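Local coordinates for protein loquacious, isoform B (Drosophila melanogaster, PDB 4X8W) that probably acts as a double-stranded-RNA-binding-domain partner protein of the Dicer machinery in flies, its C-terminal domain serving for protein-protein association, at residues F19-V24 / C37-S42; G47-S52 / Q65-Y70. All coordinates share one frame; numbering follows the deposited sequence.

Two joints of a small alpha-beta-beta-beta-alpha domain illustrate how a fold can be opened out and shared between chains. Contact 1 (19-24 with 37-42) comes first along the sequence and zips the hairpin of strands 19-26 and 35-43; contact 2 (47-52 with 65-70) follows, laying helix 56-70 against strand 47-53. Their centres stand 25 Å apart and their nearest atoms about 8 Å, so they do not touch within one chain. Both instead meet the second subunit, where strand 35-43 and strand 47-53 pair with strands of that chain. This is consistent with a domain-swapped assembly, each fold being completed by halves from two copies.

Contact 1 (F19-V24 / C37-S42)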
# COMPACT_ATOMS: atom_id res chain seq x y z
N PHE E 19 -4.10 4.26 -6.35
CA PHE E 19 -2.85 3.66 -5.87
C PHE E 19 -2.12 4.68 -5.04
O PHE E 19 -2.29 5.89 -5.23
CB PHE E 19 -1.95 3.25 -7.04
CG PHE E 19 -2.49 2.14 -7.89
CD1 PHE E 19 -2.41 0.82 -7.48
CD2 PHE E 19 -3.04 2.42 -9.13
CE1 PHE E 19 -2.90 -0.22 -8.28
CE2 PHE E 19 -3.53 1.39 -9.94
CZ PHE E 19 -3.46 0.07 -9.51
N GLU E 20 -1.30 4.20 -4.11
CA GLU E 20 -0.41 5.07 -3.37
C GLU E 20 1.01 4.89 -3.90
O GLU E 20 1.44 3.77 -4.19
CB GLU E 20 -0.48 4.78 -1.88
CG GLU E 20 -1.58 5.56 -1.20
CD GLU E 20 -1.91 5.04 0.18
OE1 GLU E 20 -1.42 3.95 0.55
OE2 GLU E 20 -2.66 5.74 0.89
N VAL E 21 1.77 5.98 -3.94
CA VAL E 21 3.11 5.99 -4.48
C VAL E 21 4.16 6.26 -3.42
O VAL E 21 4.12 7.29 -2.75
CB VAL E 21 3.23 7.07 -5.57
CG1 VAL E 21 4.67 7.17 -6.05
CG2 VAL E 21 2.30 6.76 -6.72
N THR E 22 5.12 5.36 -3.28
CA THR E 22 6.19 5.58 -2.32
C THR E 22 7.55 5.59 -2.97
O THR E 22 7.97 4.61 -3.59
CB THR E 22 6.17 4.53 -1.21
OG1 THR E 22 4.94 4.65 -0.50
CG2 THR E 22 7.31 4.78 -0.24
N TYR E 23 8.27 6.69 -2.79
CA TYR E 23 9.62 6.80 -3.31
C TYR E 23 10.62 6.30 -2.28
O TYR E 23 10.57 6.69 -1.12
CB TYR E 23 9.92 8.25 -3.70
CG TYR E 23 9.13 8.76 -4.90
CD1 TYR E 23 7.82 9.22 -4.77
CD2 TYR E 23 9.70 8.76 -6.17
CE1 TYR E 23 7.10 9.69 -5.89
CE2 TYR E 23 9.00 9.21 -7.27
CZ TYR E 23 7.71 9.67 -7.13
OH TYR E 23 7.06 10.12 -8.25
N VAL E 24 11.52 5.44 -2.72
CA VAL E 24 12.60 4.91 -1.89
C VAL E 24 13.93 5.24 -2.57
O VAL E 24 14.21 4.74 -3.67
CB VAL E 24 12.47 3.39 -1.69
CG1 VAL E 24 13.64 2.82 -0.90
CG2 VAL E 24 11.15 3.04 -1.04
N CYS E 37 16.60 4.91 -7.54
CA CYS E 37 15.36 5.10 -6.82
C CYS E 37 14.38 4.00 -7.19
O CYS E 37 14.33 3.56 -8.35
CB CYS E 37 14.76 6.47 -7.12
SG CYS E 37 13.26 6.85 -6.16
N LEU E 38 13.62 3.55 -6.20
CA LEU E 38 12.53 2.61 -6.45
C LEU E 38 11.21 3.33 -6.17
O LEU E 38 11.07 4.01 -5.14
CB LEU E 38 12.65 1.36 -5.58
CG LEU E 38 13.82 0.42 -5.86
CD1 LEU E 38 13.68 -0.86 -5.05
CD2 LEU E 38 14.03 0.12 -7.36
N VAL E 39 10.25 3.16 -7.06
CA VAL E 39 8.92 3.67 -6.80
C VAL E 39 8.07 2.44 -6.56
O VAL E 39 7.97 1.56 -7.41
CB VAL E 39 8.35 4.49 -7.96
CG1 VAL E 39 6.87 4.70 -7.78
CG2 VAL E 39 9.05 5.82 -8.06
N GLN E 40 7.47 2.39 -5.38
CA GLN E 40 6.68 1.24 -5.01
C GLN E 40 5.22 1.64 -5.19
O GLN E 40 4.81 2.69 -4.70
CB GLN E 40 7.02 0.82 -3.59
CG GLN E 40 6.41 -0.48 -3.14
CD GLN E 40 6.98 -0.94 -1.82
OE1 GLN E 40 7.54 -0.15 -1.06
NE2 GLN E 40 6.88 -2.24 -1.55
N LEU E 41 4.47 0.82 -5.93
CA LEU E 41 3.04 1.05 -6.13
C LEU E 41 2.23 0.07 -5.30
O LEU E 41 2.44 -1.14 -5.34
CB LEU E 41 2.66 0.93 -7.61
CG LEU E 41 3.48 1.76 -8.63
CD1 LEU E 41 3.01 1.52 -10.05
CD2 LEU E 41 3.39 3.24 -8.32
N SER E 42 1.32 0.62 -4.51
CA SER E 42 0.48 -0.16 -3.63
C SER E 42 -0.92 0.40 -3.71
O SER E 42 -1.11 1.56 -4.08
CB SER E 42 1.00 -0.12 -2.19
OG SER E 42 1.01 1.21 -1.70
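Tyr23 and Val39 stand side by side on one face of the two-stranded ladder, pointing the same way, and their meeting sets the pattern of the contact. The methyl CG2 of Val39 reaches the ring at Tyr23 CE2, 3.5 Å away, neither squarely over the face nor at the edge. Beyond it the sulfur of Cys37 does come in at the ring edge, 5.4 Å from SG to the centroid of the Tyr23 ring and 84° off its normal, a sulfur-aromatic contact. The tyrosine ring is placed for both because CG lies beside its own backbone N, opposite the carbonyl carbon (chi1 -68°). The other methyl of Val39, CG1, turns to Val21 CG1 at 3.7 Å, where the two branched chains cross obliquely. Val21 uses its second branch as well: CG2 lies alongside Leu41 CD2 at 4.0 Å. One valine thus bridges two residues of the partner strand. Helix 10-16 closes over this apolar row through Leu10 and Ala14, while Ala63 and Ala64 of the second subunit pack on Val39 and Tyr23. The other face carries Glu20, Thr22, Val24, Leu38, Gln40 and Ser42, and side-chain contact here is made near the backbone, Glu20 CB with Ser42 OG at 3.9 Å and Val24 CB with Leu38 CB at 4.4 Å. Underneath, six backbone hydrogen bonds join the strands in three reciprocal pairs, Glu20 with Ser42, Thr22 with Gln40 and Val24 with Leu38. At one end the Phe19 ring presents its edge to Ser42 O, 3.7 Å from CD1. In this protein the antiparallel hairpin, with its apolar face against helix 10-16 and strand 35-43 continued by a strand of the second subunit, is consistent with the sheet of a double-stranded-RNA-binding-domain fold.

Contact 2 (G47-S52 / Q65-Y70); sequences GVCHGS and QNALEY
With CG extended away from the backbone N (chi1 176°) and OD1 eclipsed with CA (chi2 1°), which turns ND2 outward to His50 O, Asn66 reaches across to the strand, while Cys49, with SG set beside its own N (chi1 -61°), sends its sulfur toward Ala67. This is the strand-helix packing of the double-stranded-RNA-binding-domain fold, in which the C-terminal helix lies over the sheet; here helix 56-70 crosses strand 47-53. Cys49 SG comes 3.7 Å from Ala67 CA and 4.1 Å from Tyr70 CD2, meeting the ring obliquely. The same ring reaches past the sulfur to Gly47, its CE2 3.8 Å from Gly47 CA. Cys49 CB lies 3.6 Å from Asn66 ND2, so the amide is flanked by the cysteine. Asn66 ND2 also donates to Val48 O of the fourth subunit, and His50 NE2 is hydrogen-bonded to OE1 of Gln36 of the second subunit. A leucine in place of Asn66 would probably leave His50 O, and Val48 O of the fourth subunit, without their amide donor in a buried setting. The bond from Asn66 ND2 to His50 O is 3.0 Å and almost straight, on a carbonyl lone pair and within the amide plane.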
# COMPACT_ATOMS: atom_id res chain seq x y z
N GLY E 47 -8.71 -2.58 4.74
CA GLY E 47 -9.31 -2.10 5.96
C GLY E 47 -8.39 -1.23 6.78
O GLY E 47 -7.16 -1.43 6.79
N VAL E 48 -8.96 -0.26 7.47
CA VAL E 48 -8.17 0.53 8.40
C VAL E 48 -8.84 0.30 9.75
O VAL E 48 -10.02 0.58 9.91
CB VAL E 48 -8.14 2.02 8.03
CG1 VAL E 48 -7.34 2.81 9.06
CG2 VAL E 48 -7.56 2.19 6.62
N CYS E 49 -8.10 -0.22 10.73
CA CYS E 49 -8.72 -0.61 11.99
C CYS E 49 -8.33 0.30 13.12
O CYS E 49 -7.17 0.66 13.28
CB CYS E 49 -8.30 -2.02 12.37
SG CYS E 49 -8.79 -3.23 11.19
N HIS E 50 -9.30 0.59 13.98
CA HIS E 50 -9.17 1.61 14.99
C HIS E 50 -8.94 0.99 16.35
O HIS E 50 -9.46 -0.08 16.65
CB HIS E 50 -10.44 2.45 14.95
CG HIS E 50 -10.54 3.47 16.04
ND1 HIS E 50 -10.97 3.15 17.32
CD2 HIS E 50 -10.35 4.81 16.03
CE1 HIS E 50 -10.99 4.25 18.05
NE2 HIS E 50 -10.61 5.26 17.30
N GLY E 51 -8.14 1.67 17.17
CA GLY E 51 -7.92 1.30 18.55
C GLY E 51 -7.69 2.53 19.42
O GLY E 51 -7.20 3.57 18.95
N SER E 52 -8.05 2.43 20.70
CA SER E 52 -7.83 3.52 21.63
C SER E 52 -7.34 2.95 22.94
O SER E 52 -7.57 1.79 23.24
CB SER E 52 -9.10 4.34 21.84
OG SER E 52 -10.04 3.60 22.58
N GLN E 65 -5.85 -6.05 17.93
CA GLN E 65 -6.90 -6.96 18.35
C GLN E 65 -8.11 -6.85 17.41
O GLN E 65 -8.68 -7.85 16.99
CB GLN E 65 -7.23 -6.66 19.81
CG GLN E 65 -7.95 -7.73 20.58
CD GLN E 65 -8.01 -7.37 22.04
OE1 GLN E 65 -7.61 -6.28 22.45
NE2 GLN E 65 -8.48 -8.30 22.86
N ASN E 66 -8.49 -5.61 17.10
CA ASN E 66 -9.52 -5.32 16.11
C ASN E 66 -9.15 -5.87 14.72
O ASN E 66 -9.99 -6.51 14.06
CB ASN E 66 -9.74 -3.79 16.07
CG ASN E 66 -10.73 -3.33 14.99
OD1 ASN E 66 -11.29 -4.14 14.25
ND2 ASN E 66 -10.92 -2.02 14.88
N ALA E 67 -7.91 -5.67 14.30
CA ALA E 67 -7.47 -6.15 12.99
C ALA E 67 -7.56 -7.66 12.88
O ALA E 67 -7.97 -8.19 11.85
CB ALA E 67 -6.05 -5.70 12.69
N LEU E 68 -7.20 -8.36 13.95
CA LEU E 68 -7.31 -9.81 13.97
C LEU E 68 -8.75 -10.26 13.78
O LEU E 68 -9.03 -11.12 12.95
CB LEU E 68 -6.75 -10.36 15.27
CG LEU E 68 -5.22 -10.39 15.30
CD1 LEU E 68 -4.77 -10.31 16.73
CD2 LEU E 68 -4.70 -11.65 14.64
N GLU E 69 -9.66 -9.64 14.53
CA GLU E 69 -11.09 -9.95 14.38
C GLU E 69 -11.57 -9.67 12.97
O GLU E 69 -12.32 -10.47 12.41
CB GLU E 69 -11.93 -9.17 15.40
CG GLU E 69 -11.73 -9.65 16.82
CD GLU E 69 -12.18 -11.10 17.03
OE1 GLU E 69 -12.94 -11.63 16.19
OE2 GLU E 69 -11.75 -11.73 18.03
N TYR E 70 -11.14 -8.55 12.40
CA TYR E 70 -11.51 -8.24 11.03
C TYR E 70 -10.96 -9.30 10.05
O TYR E 70 -11.70 -9.81 9.21
CB TYR E 70 -11.03 -6.84 10.66
CG TYR E 70 -11.38 -6.39 9.25
CD1 TYR E 70 -12.69 -6.40 8.83
CD2 TYR E 70 -10.44 -5.82 8.42
CE1 TYR E 70 -13.04 -5.94 7.59
CE2 TYR E 70 -10.79 -5.36 7.17
CZ TYR E 70 -12.09 -5.42 6.77
OH TYR E 70 -12.46 -4.95 5.53